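Local coordinates for acylphosphatase (PDB 3TRG), which catalyses the hydrolysis of acyl phosphates to a carboxylate and phosphate, at residues 20-25 with 44-49. Sequence-based numbering, arbitrary orientation.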
ATOM      1  N   GLY A  20      -0.941   1.346  14.424  1.00 11.51           N
ATOM      2  CA  GLY A  20      -1.275   0.238  15.300  1.00 10.88           C
ATOM      3  C   GLY A  20      -0.054  -0.572  15.677  1.00 12.72           C
ATOM      4  O   GLY A  20       1.067  -0.059  15.708  1.00 14.95           O
ATOM      5  N   LYS A  21      -0.279  -1.844  15.980  1.00 12.72           N
ATOM      6  CA  LYS A  21       0.804  -2.791  16.170  1.00 15.18           C
ATOM      7  C   LYS A  21       1.250  -3.229  14.784  1.00 12.91           C
ATOM      8  O   LYS A  21       0.655  -4.126  14.182  1.00 14.39           O
ATOM      9  CB  LYS A  21       0.317  -3.987  16.994  1.00 21.25           C
ATOM     10  CG  LYS A  21       1.133  -5.263  16.820  1.00 27.92           C
ATOM     11  CD  LYS A  21       2.565  -5.096  17.291  1.00 33.28           C
ATOM     12  CE  LYS A  21       3.335  -6.402  17.143  1.00 35.59           C
ATOM     13  NZ  LYS A  21       4.745  -6.273  17.604  1.00 37.02           N
ATOM     14  N   VAL A  22       2.280  -2.566  14.266  1.00 12.21           N
ATOM     15  CA  VAL A  22       2.714  -2.795  12.891  1.00 11.86           C
ATOM     16  C   VAL A  22       4.203  -3.114  12.791  1.00 11.98           C
ATOM     17  O   VAL A  22       4.743  -3.220  11.691  1.00 13.02           O
ATOM     18  CB  VAL A  22       2.397  -1.584  11.981  1.00 13.02           C
ATOM     19  CG1 VAL A  22       0.896  -1.323  11.941  1.00 15.26           C
ATOM     20  CG2 VAL A  22       3.158  -0.336  12.445  1.00 12.77           C
ATOM     21  N   GLN A  23       4.863  -3.250  13.938  1.00 16.57           N
ATOM     22  CA  GLN A  23       6.278  -3.614  13.965  1.00 19.86           C
ATOM     23  C   GLN A  23       6.472  -5.073  14.364  1.00 16.74           C
ATOM     24  O   GLN A  23       5.677  -5.632  15.120  1.00 17.68           O
ATOM     25  CB  GLN A  23       7.061  -2.702  14.918  1.00 26.84           C
ATOM     26  CG  GLN A  23       7.523  -1.389  14.298  1.00 33.01           C
ATOM     27  CD  GLN A  23       6.422  -0.346  14.226  1.00 41.76           C
ATOM     28  OE1 GLN A  23       5.461  -0.383  15.000  1.00 46.15           O
ATOM     29  NE2 GLN A  23       6.559   0.596  13.296  1.00 43.71           N
ATOM     30  N   GLY A  24       7.530  -5.684  13.842  1.00 14.94           N
ATOM     31  CA  GLY A  24       7.872  -7.053  14.180  1.00 15.11           C
ATOM     32  C   GLY A  24       6.900  -8.087  13.645  1.00 15.53           C
ATOM     33  O   GLY A  24       6.793  -9.184  14.191  1.00 18.26           O
ATOM     34  N   VAL A  25       6.196  -7.742  12.572  1.00 12.32           N
ATOM     35  CA  VAL A  25       5.233  -8.654  11.958  1.00 11.73           C
ATOM     36  C   VAL A  25       5.406  -8.692  10.439  1.00 10.12           C
ATOM     37  O   VAL A  25       4.487  -9.048   9.701  1.00 11.09           O
ATOM     38  CB  VAL A  25       3.769  -8.289  12.320  1.00 11.32           C
ATOM     39  CG1 VAL A  25       3.541  -8.438  13.825  1.00 14.75           C
ATOM     40  CG2 VAL A  25       3.422  -6.873  11.856  1.00 13.25           C
ATOM     41  N   VAL A  44       6.789   0.624   0.106  1.00  7.33           N
ATOM     42  CA  VAL A  44       6.311   0.572   1.482  1.00  8.06           C
ATOM     43  C   VAL A  44       7.479   0.623   2.453  1.00 10.73           C
ATOM     44  O   VAL A  44       8.534   0.042   2.204  1.00  9.03           O
ATOM     45  CB  VAL A  44       5.478  -0.706   1.745  1.00  6.39           C
ATOM     46  CG1 VAL A  44       6.313  -1.967   1.499  1.00  8.41           C
ATOM     47  CG2 VAL A  44       4.919  -0.699   3.164  1.00  9.43           C
ATOM     48  N   LYS A  45       7.293   1.327   3.559  1.00  9.98           N
ATOM     49  CA  LYS A  45       8.298   1.321   4.606  1.00 11.27           C
ATOM     50  C   LYS A  45       7.645   1.313   5.977  1.00  8.60           C
ATOM     51  O   LYS A  45       6.450   1.587   6.113  1.00  7.44           O
ATOM     52  CB  LYS A  45       9.242   2.515   4.460  1.00 15.57           C
ATOM     53  CG  LYS A  45       8.584   3.846   4.742  1.00 11.91           C
ATOM     54  CD  LYS A  45       9.466   5.028   4.323  1.00 18.40           C
ATOM     55  CE  LYS A  45      10.507   5.363   5.371  1.00 22.63           C
ATOM     56  NZ  LYS A  45      10.983   6.769   5.228  1.00 24.31           N
ATOM     57  N   ASN A  46       8.439   0.968   6.982  1.00  8.27           N
ATOM     58  CA  ASN A  46       8.034   1.089   8.370  1.00  9.27           C
ATOM     59  C   ASN A  46       8.699   2.333   8.898  1.00 11.09           C
ATOM     60  O   ASN A  46       9.922   2.390   8.961  1.00 19.34           O
ATOM     61  CB  ASN A  46       8.542  -0.103   9.184  1.00 15.85           C
ATOM     62  CG  ASN A  46       7.549  -1.245   9.240  1.00 24.40           C
ATOM     63  OD1 ASN A  46       7.576  -2.140   8.403  1.00 33.58           O
ATOM     64  ND2 ASN A  46       6.676  -1.226  10.239  1.00 20.85           N
ATOM     65  N   LEU A  47       7.916   3.334   9.269  1.00  9.34           N
ATOM     66  CA  LEU A  47       8.496   4.519   9.880  1.00  8.83           C
ATOM     67  C   LEU A  47       8.957   4.153  11.287  1.00 10.08           C
ATOM     68  O   LEU A  47       8.225   3.510  12.042  1.00  9.59           O
ATOM     69  CB  LEU A  47       7.477   5.664   9.906  1.00  8.61           C
ATOM     70  CG  LEU A  47       6.956   6.103   8.533  1.00  9.52           C
ATOM     71  CD1 LEU A  47       5.870   7.153   8.696  1.00 10.89           C
ATOM     72  CD2 LEU A  47       8.084   6.626   7.651  1.00 13.65           C
ATOM     73  N   SER A  48      10.181   4.539  11.630  1.00  7.80           N
ATOM     74  CA  SER A  48      10.747   4.192  12.928  1.00  8.97           C
ATOM     75  C   SER A  48       9.899   4.745  14.072  1.00  9.71           C
ATOM     76  O   SER A  48       9.631   5.941  14.129  1.00 10.12           O
ATOM     77  CB  SER A  48      12.182   4.708  13.023  1.00 11.26           C
ATOM     78  OG  SER A  48      12.806   4.269  14.218  1.00 16.80           O
ATOM     79  N   HIS A  49       9.476   3.863  14.976  1.00  9.12           N
ATOM     80  CA  HIS A  49       8.646   4.238  16.116  1.00  9.16           C
ATOM     81  C   HIS A  49       7.281   4.772  15.708  1.00 11.68           C
ATOM     82  O   HIS A  49       6.587   5.389  16.514  1.00 13.06           O
ATOM     83  CB  HIS A  49       9.362   5.268  16.994  1.00 11.30           C
ATOM     84  CG  HIS A  49      10.700   4.814  17.482  1.00 15.52           C
ATOM     85  ND1 HIS A  49      10.867   3.669  18.234  1.00 20.45           N
ATOM     86  CD2 HIS A  49      11.933   5.345  17.328  1.00 19.52           C
ATOM     87  CE1 HIS A  49      12.146   3.516  18.518  1.00 21.25           C
ATOM     88  NE2 HIS A  49      12.817   4.520  17.981  1.00 20.18           N
TER
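The predicted active site of acylphosphatase is where this contact lies: the loop that binds phosphate in this family, between strand 11-19 and helix 27-37, meets the end of strand 41-46 through Val22, Gln23 and Asn46. Asn46, the predicted catalytic asparagine, gives the one hydrogen bond between the two segments, from ND2 to the backbone O of Val22 at 3.1 Å. The acceptor lies nearly in the amide plane of Asn46, but the amide N stands well above the plane of the Val22 carbonyl, with a C=O...N angle of 129°. CG of Asn46 sits beside its own backbone N and anti to the carbonyl carbon (chi1 -91°), which sends the amide off the strand toward the loop. CG2 of Val22 approaches the same ND2 at 4.2 Å, and this buried valine also packs on Phe27 and Val52.

In the ferredoxin-like alpha/beta fold of acylphosphatases, with sheet order 4-1-3-2-5, this bond ties the loop after the first strand to the end of the second. Arg28, the other predicted active-site residue, lies at the start of helix 27-37, the nearest side-chain atoms of Arg28 and Asn46 about 3 Å apart.

The side chains of Gln23 and Asn46 run alongside each other in opposing senses, their amide planes 67° apart. The Gln23 chain bends at chi2, carrying NE2 to 3.6 Å from ND2 of Asn46. That is a contact between two amide nitrogens, not a bond; the hydrogen bond of Gln23 NE2 goes instead to the backbone O of Gly50, just past 44-49. The O of Leu47 is also 3.6 Å from NE2 of Gln23. On the loop itself, NZ of Lys21 reaches round to the backbone O of Gln23 at 2.7 Å, a short bond within 20-25, with NZ tilted from the carbonyl plane.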